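Local coordinates for bacterioferritin (Mycobacterium tuberculosis, PDB 3UOI), which stores iron, probably oxidising Fe(2+) with dioxygen at a ferroxidase centre and laying down the ferric mineral inside a 24-subunit, haem-containing shell, at residues I24-L29 with F89-A94; A94-V99 with E130-Y135. All coordinates share one frame; numbering follows the deposited sequence.

In the fold
Both contacts use helix 85-112. In interaction 1 it packs against helix 7-36; in interaction 2, starting at the shared residue A94, it packs against helix 116-146. Their centres are 10 Å apart, and Y27 joins them: its OH lies 3.2 Å from OE2 of E96, a probable hydrogen bond, and its CE2 is 3.5 Å from CE1 of H132, the two rings standing steeply to each other. E96 and H132 are predicted ligands of the second ferroxidase iron, so Y27 probably belongs to the second shell of that site. On helix 7-36, I24, N25 and F28 line the haem pocket, so that segment 24-29 lies between the haem and the predicted diiron site.

Interaction 1: I24-L29 with F89-A94; sequences INQYFL and FEADLA. With HEM (protoporphyrin IX containing Fe), chain B.
Q26 and Y27 of helix 7-36 reach across to A91 and D92 of helix 85-112, the two segments running nearly antiparallel at 163° with their axes 10.6 Å apart. At the start of the first segment, I24 lays its CG2 and CD1 branches against the haem of chain B, CD1 being 4.0 Å from the methyl CMC. N25 follows on the same side of the helix and gives its ND2 to the carbonyl O of Y73 of a second subunit.

Q26 turns away from the haem, toward helix 85-112. With CG anti to the backbone N (chi1 -176°) and the chain extended beyond it, the amide arrives alongside D92, almost coplanar with the carboxylate. Its NE2 donates a nearly straight bond of 3.0 Å to OD2 of D92; it enters on the anti lone pair of OD2, and OD2 itself lies practically in the amide plane of Q26. The same nitrogen makes a weak, bent hydrogen bond to the carbonyl O of A91, while OE1 accepts from the backbone N of R80, so both ends of the buried amide are held and its flip is settled. H30 adds a weak hydrogen bond to OD2 of D92.

Y27 comes next: CE1 of its ring lies over a face of this carboxylate, 3.6 Å from CG of D92, with the planes 67° apart. F28 returns to the haem: the methyl CMB sits 3.3 Å above its ring plane, over the centre, in a CH-pi contact, and Y73 of the second subunit packs against the residue too.

Successive residues thus serve the bundle core and the dimer haem pocket in turn, an arrangement characteristic of the four-helix bundle of bacterioferritins.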
loop_
_atom_site.group_PDB
_atom_site.type_symbol
_atom_site.label_atom_id
_atom_site.label_comp_id
_atom_site.label_asym_id
_atom_site.label_seq_id
_atom_site.Cartn_x
_atom_site.Cartn_y
_atom_site.Cartn_z
ATOM N N ILE A 24 5.028 34.128 33.985
ATOM C CA ILE A 24 4.643 33.974 32.623
ATOM C C ILE A 24 5.099 35.211 31.908
ATOM O O ILE A 24 5.823 35.128 30.944
ATOM C CB ILE A 24 3.128 33.909 32.480
ATOM C CG1 ILE A 24 2.602 32.552 32.916
ATOM C CG2 ILE A 24 2.784 34.172 31.090
ATOM C CD1 ILE A 24 1.222 32.517 33.202
ATOM N N ASN A 25 4.758 36.361 32.458
ATOM C CA ASN A 25 5.194 37.578 31.832
ATOM C C ASN A 25 6.720 37.788 31.814
ATOM O O ASN A 25 7.270 38.222 30.876
ATOM C CB ASN A 25 4.514 38.768 32.443
ATOM C CG ASN A 25 3.071 38.791 32.172
ATOM O OD1 ASN A 25 2.515 37.795 31.936
ATOM N ND2 ASN A 25 2.474 39.939 32.197
ATOM N N GLN A 26 7.374 37.480 32.892
ATOM C CA GLN A 26 8.782 37.720 32.872
ATOM C C GLN A 26 9.434 36.813 31.887
ATOM O O GLN A 26 10.190 37.270 31.097
ATOM C CB GLN A 26 9.403 37.640 34.259
ATOM C CG GLN A 26 10.878 37.957 34.380
ATOM C CD GLN A 26 11.297 37.981 35.809
ATOM O OE1 GLN A 26 10.806 38.752 36.574
ATOM N NE2 GLN A 26 12.205 37.119 36.169
ATOM N N TYR A 27 9.072 35.542 31.923
ATOM C CA TYR A 27 9.666 34.551 31.074
ATOM C C TYR A 27 9.376 34.815 29.611
ATOM O O TYR A 27 10.219 34.698 28.786
ATOM C CB TYR A 27 9.280 33.106 31.468
ATOM C CG TYR A 27 9.729 32.601 32.854
ATOM C CD1 TYR A 27 10.625 33.287 33.617
ATOM C CD2 TYR A 27 9.239 31.448 33.383
ATOM C CE1 TYR A 27 11.003 32.848 34.876
ATOM C CE2 TYR A 27 9.631 31.000 34.652
ATOM C CZ TYR A 27 10.505 31.714 35.402
ATOM O OH TYR A 27 10.911 31.299 36.673
ATOM N N PHE A 28 8.157 35.190 29.330
ATOM C CA PHE A 28 7.811 35.414 27.937
ATOM C C PHE A 28 8.568 36.555 27.328
ATOM O O PHE A 28 9.201 36.368 26.348
ATOM C CB PHE A 28 6.322 35.688 27.746
ATOM C CG PHE A 28 5.856 35.576 26.307
ATOM C CD1 PHE A 28 5.520 34.346 25.754
ATOM C CD2 PHE A 28 5.745 36.682 25.507
ATOM C CE1 PHE A 28 5.077 34.245 24.448
ATOM C CE2 PHE A 28 5.303 36.557 24.189
ATOM C CZ PHE A 28 4.973 35.345 23.682
ATOM N N LEU A 29 8.526 37.710 27.986
ATOM C CA LEU A 29 9.163 38.911 27.484
ATOM C C LEU A 29 10.644 38.680 27.350
ATOM O O LEU A 29 11.213 39.089 26.430
ATOM C CB LEU A 29 8.874 40.122 28.316
ATOM C CG LEU A 29 9.499 41.396 27.811
ATOM C CD1 LEU A 29 8.809 41.959 26.658
ATOM C CD2 LEU A 29 9.514 42.364 28.887
ATOM N N PHE A 89 18.906 35.439 33.272
ATOM C CA PHE A 89 18.974 34.225 34.042
ATOM C C PHE A 89 18.900 34.534 35.536
ATOM O O PHE A 89 18.319 33.799 36.258
ATOM C CB PHE A 89 20.266 33.478 33.797
ATOM C CG PHE A 89 20.429 32.961 32.440
ATOM C CD1 PHE A 89 19.414 32.351 31.791
ATOM C CD2 PHE A 89 21.652 33.041 31.804
ATOM C CE1 PHE A 89 19.607 31.876 30.531
ATOM C CE2 PHE A 89 21.822 32.564 30.567
ATOM C CZ PHE A 89 20.800 31.998 29.930
ATOM N N GLU A 90 19.535 35.606 35.969
ATOM C CA GLU A 90 19.532 36.013 37.365
ATOM C C GLU A 90 18.197 36.432 37.915
ATOM O O GLU A 90 17.850 36.152 39.020
ATOM C CB GLU A 90 20.585 37.043 37.650
ATOM C CG GLU A 90 21.695 36.428 38.344
ATOM C CD GLU A 90 22.844 37.330 38.508
ATOM O OE1 GLU A 90 22.788 38.438 37.957
ATOM O OE2 GLU A 90 23.800 36.901 39.169
ATOM N N ALA A 91 17.480 37.140 37.085
ATOM C CA ALA A 91 16.143 37.570 37.322
ATOM C C ALA A 91 15.185 36.390 37.406
ATOM O O ALA A 91 14.298 36.362 38.178
ATOM C CB ALA A 91 15.747 38.526 36.250
ATOM N N ASP A 92 15.365 35.436 36.528
ATOM C CA ASP A 92 14.538 34.260 36.500
ATOM C C ASP A 92 14.796 33.393 37.718
ATOM O O ASP A 92 13.921 32.828 38.262
ATOM C CB ASP A 92 14.671 33.539 35.177
ATOM C CG ASP A 92 14.108 34.348 33.995
ATOM O OD1 ASP A 92 14.328 33.909 32.914
ATOM O OD2 ASP A 92 13.496 35.392 34.130
ATOM N N LEU A 93 16.043 33.339 38.131
ATOM C CA LEU A 93 16.445 32.575 39.281
ATOM C C LEU A 93 15.780 33.104 40.503
ATOM O O LEU A 93 15.387 32.373 41.315
ATOM C CB LEU A 93 17.943 32.611 39.474
ATOM C CG LEU A 93 18.723 31.453 38.888
ATOM C CD1 LEU A 93 20.180 31.687 39.001
ATOM C CD2 LEU A 93 18.366 30.216 39.563
ATOM N N ALA A 94 15.681 34.405 40.608
ATOM C CA ALA A 94 15.120 35.013 41.789
ATOM C C ALA A 94 13.667 34.715 42.054
ATOM O O ALA A 94 13.328 34.482 43.132
ATOM C CB ALA A 94 15.415 36.508 41.841
HETATM C CHA HEM B . -0.490 29.310 25.010
HETATM C CHB HEM B . 1.227 33.801 24.873
HETATM C CHC HEM B . -0.754 34.618 29.198
HETATM C CHD HEM B . -2.696 30.190 29.272
HETATM C C1A HEM B . 0.009 30.486 24.493
HETATM C C2A HEM B . 0.351 30.802 23.126
HETATM C C3A HEM B . 0.844 32.058 23.127
HETATM C C4A HEM B . 0.823 32.557 24.454
HETATM C CMA HEM B . 1.335 32.898 21.939
HETATM C CAA HEM B . 0.149 29.795 21.958
HETATM C CBA HEM B . -1.356 29.506 21.857
HETATM C CGA HEM B . -1.950 29.523 20.453
HETATM O O1A HEM B . -3.204 29.748 20.265
HETATM O O2A HEM B . -1.170 29.291 19.490
HETATM C C1B HEM B . 0.890 34.409 26.070
HETATM C C2B HEM B . 1.376 35.699 26.547
HETATM C C3B HEM B . 0.820 35.942 27.727
HETATM C C4B HEM B . -0.021 34.789 28.046
HETATM C CMB HEM B . 2.333 36.678 25.813
HETATM C CAB HEM B . 1.100 37.245 28.532
HETATM C CBB HEM B . 0.798 37.329 29.822
HETATM C C1C HEM B . -1.471 33.512 29.637
HETATM C C2C HEM B . -2.109 33.360 30.942
HETATM C C3C HEM B . -2.668 32.131 30.929
HETATM C C4C HEM B . -2.340 31.455 29.680
HETATM C CMC HEM B . -2.144 34.430 32.071
HETATM C CAC HEM B . -3.486 31.471 32.039
HETATM C CBC HEM B . -3.546 30.137 31.972
HETATM C C1D HEM B . -2.205 29.530 28.172
HETATM C C2D HEM B . -2.376 28.124 27.933
HETATM C C3D HEM B . -1.679 27.893 26.606
HETATM C C4D HEM B . -1.185 29.147 26.197
HETATM C CMD HEM B . -3.169 27.087 28.798
HETATM C CAD HEM B . -1.549 26.612 25.809
HETATM C CBD HEM B . -0.437 25.823 26.481
HETATM C CGD HEM B . -0.192 24.634 25.599
HETATM O O1D HEM B . -0.292 24.769 24.339
HETATM O O2D HEM B . 0.087 23.561 26.163
HETATM N NA HEM B . 0.339 31.573 25.249
HETATM N NB HEM B . 0.056 33.856 27.014
HETATM N NC HEM B . -1.649 32.333 28.941
HETATM N ND HEM B . -1.444 30.129 27.183
HETATM FE FE HEM B . -0.698 31.896 27.141
#

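Interaction 2: A94-V99 with E130-Y135; sequences AIEYDV and EEHIDY
Apolar packing joins I133 to Y97 and to the aliphatic base of E96. CB of E96 lies 3.6 Å from CG1 of I133 and 3.7 Å from its CD1, the two side chains passing in opposite directions. CG2 of I133 meets the phenol end of Y97, 3.8 Å from CZ and 3.6 Å from OH, while CD1 of I133 lies over one face of the same ring. L93 and L100 also pack on I133, as does M3 of a third subunit.

Here helices 85-112 and 116-146 of the ferritin-like four-helix bundle run antiparallel, at 147° for the two segments, and present E96 and H132 inward as predicted ligands of the second iron of the ferroxidase centre.

Polar groups meet without a hydrogen bond between the segments. OE2 of E96 stands 3.1 Å above the H132 ring plane, over its centre; although it is 3.2 Å from ND1, the approach is through the face and unsuited to an N-H...O hydrogen bond. The imidazole gets there with CG anti to the backbone N (chi1 -158°), and the glutamate chain, bent at chi2, meets it at about a right angle, the carboxylate tilted 28° from the ring. The hydroxyl of Y97 is hydrogen-bonded to OE2 of E137, one turn beyond I133 on helix 116-146.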
loop_
_atom_site.group_PDB
_atom_site.type_symbol
_atom_site.label_atom_id
_atom_site.label_comp_id
_atom_site.label_asym_id
_atom_site.label_seq_id
_atom_site.Cartn_x
_atom_site.Cartn_y
_atom_site.Cartn_z
ATOM N N ALA A 94 15.681 34.405 40.608
ATOM C CA ALA A 94 15.120 35.013 41.789
ATOM C C ALA A 94 13.667 34.715 42.054
ATOM O O ALA A 94 13.328 34.482 43.132
ATOM C CB ALA A 94 15.415 36.508 41.841
ATOM N N ILE A 95 12.832 34.748 41.043
ATOM C CA ILE A 95 11.447 34.347 41.154
ATOM C C ILE A 95 11.203 32.847 41.481
ATOM O O ILE A 95 10.382 32.497 42.261
ATOM C CB ILE A 95 10.647 34.809 39.910
ATOM C CG1 ILE A 95 9.178 34.496 40.080
ATOM C CG2 ILE A 95 11.153 34.193 38.683
ATOM C CD1 ILE A 95 8.314 35.524 39.565
ATOM N N GLU A 96 11.951 31.967 40.875
ATOM C CA GLU A 96 11.877 30.577 41.231
ATOM C C GLU A 96 12.300 30.354 42.711
ATOM O O GLU A 96 11.699 29.577 43.392
ATOM C CB GLU A 96 12.741 29.744 40.298
ATOM C CG GLU A 96 12.528 29.957 38.823
ATOM C CD GLU A 96 13.830 29.881 38.108
ATOM O OE1 GLU A 96 14.799 29.370 38.717
ATOM O OE2 GLU A 96 13.944 30.302 36.954
ATOM N N TYR A 97 13.332 31.041 43.181
ATOM C CA TYR A 97 13.729 30.953 44.580
ATOM C C TYR A 97 12.632 31.479 45.488
ATOM O O TYR A 97 12.370 30.913 46.491
ATOM C CB TYR A 97 15.070 31.601 44.851
ATOM C CG TYR A 97 16.238 30.682 44.648
ATOM C CD1 TYR A 97 16.359 29.545 45.397
ATOM C CD2 TYR A 97 17.227 30.965 43.767
ATOM C CE1 TYR A 97 17.370 28.731 45.242
ATOM C CE2 TYR A 97 18.241 30.137 43.597
ATOM C CZ TYR A 97 18.324 29.015 44.345
ATOM O OH TYR A 97 19.340 28.140 44.231
ATOM N N ASP A 98 11.978 32.544 45.070
ATOM C CA ASP A 98 10.861 33.057 45.796
ATOM C C ASP A 98 9.801 31.990 45.878
ATOM O O ASP A 98 9.261 31.814 46.886
ATOM C CB ASP A 98 10.273 34.302 45.179
ATOM C CG ASP A 98 10.941 35.535 45.621
ATOM O OD1 ASP A 98 11.977 35.421 46.200
ATOM O OD2 ASP A 98 10.456 36.619 45.355
ATOM N N VAL A 99 9.561 31.246 44.825
ATOM C CA VAL A 99 8.584 30.159 44.898
ATOM C C VAL A 99 8.974 29.069 45.911
ATOM O O VAL A 99 8.173 28.613 46.660
ATOM C CB VAL A 99 8.305 29.524 43.515
ATOM C CG1 VAL A 99 7.639 28.196 43.669
ATOM C CG2 VAL A 99 7.434 30.392 42.756
ATOM N N GLU A 130 12.587 23.416 40.790
ATOM C CA GLU A 130 13.927 22.975 41.115
ATOM C C GLU A 130 14.713 22.662 39.826
ATOM O O GLU A 130 15.843 23.074 39.646
ATOM C CB GLU A 130 13.902 21.786 42.070
ATOM C CG GLU A 130 13.217 22.015 43.392
ATOM C CD GLU A 130 13.299 20.841 44.347
ATOM O OE1 GLU A 130 13.227 19.738 43.918
ATOM O OE2 GLU A 130 13.423 21.012 45.500
ATOM N N GLU A 131 14.033 21.990 38.917
ATOM C CA GLU A 131 14.628 21.708 37.618
ATOM C C GLU A 131 14.999 23.003 36.935
ATOM O O GLU A 131 16.089 23.160 36.474
ATOM C CB GLU A 131 13.691 20.873 36.740
ATOM C CG GLU A 131 13.524 19.480 37.240
ATOM C CD GLU A 131 13.188 18.442 36.182
ATOM O OE1 GLU A 131 13.162 18.733 34.990
ATOM O OE2 GLU A 131 12.962 17.296 36.572
ATOM N N HIS A 132 14.119 23.966 36.973
ATOM C CA HIS A 132 14.433 25.223 36.357
ATOM C C HIS A 132 15.636 25.932 36.958
ATOM O O HIS A 132 16.454 26.430 36.243
ATOM C CB HIS A 132 13.261 26.139 36.484
ATOM C CG HIS A 132 13.244 27.231 35.481
ATOM N ND1 HIS A 132 12.221 28.131 35.388
ATOM C CD2 HIS A 132 14.137 27.584 34.539
ATOM C CE1 HIS A 132 12.478 28.989 34.429
ATOM N NE2 HIS A 132 13.633 28.675 33.890
ATOM N N ILE A 133 15.719 25.958 38.281
ATOM C CA ILE A 133 16.786 26.621 38.959
ATOM C C ILE A 133 18.075 25.957 38.603
ATOM O O ILE A 133 19.030 26.633 38.352
ATOM C CB ILE A 133 16.590 26.611 40.469
ATOM C CG1 ILE A 133 15.498 27.583 40.882
ATOM C CG2 ILE A 133 17.897 26.922 41.176
ATOM C CD1 ILE A 133 14.778 27.177 42.018
ATOM N N ASP A 134 18.050 24.632 38.567
ATOM C CA ASP A 134 19.216 23.830 38.248
ATOM C C ASP A 134 19.651 24.186 36.821
ATOM O O ASP A 134 20.769 24.469 36.600
ATOM C CB ASP A 134 18.948 22.343 38.484
ATOM C CG ASP A 134 20.099 21.425 38.090
ATOM O OD1 ASP A 134 21.210 21.817 38.040
ATOM O OD2 ASP A 134 19.857 20.261 37.878
ATOM N N TYR A 135 18.712 24.281 35.905
ATOM C CA TYR A 135 19.008 24.709 34.553
ATOM C C TYR A 135 19.576 26.105 34.476
ATOM O O TYR A 135 20.471 26.324 33.760
ATOM C CB TYR A 135 17.771 24.680 33.681
ATOM C CG TYR A 135 17.882 25.508 32.436
ATOM C CD1 TYR A 135 18.450 25.008 31.292
ATOM C CD2 TYR A 135 17.443 26.787 32.422
ATOM C CE1 TYR A 135 18.556 25.763 30.184
ATOM C CE2 TYR A 135 17.549 27.547 31.340
ATOM C CZ TYR A 135 18.106 27.051 30.210
ATOM O OH TYR A 135 18.186 27.867 29.141
#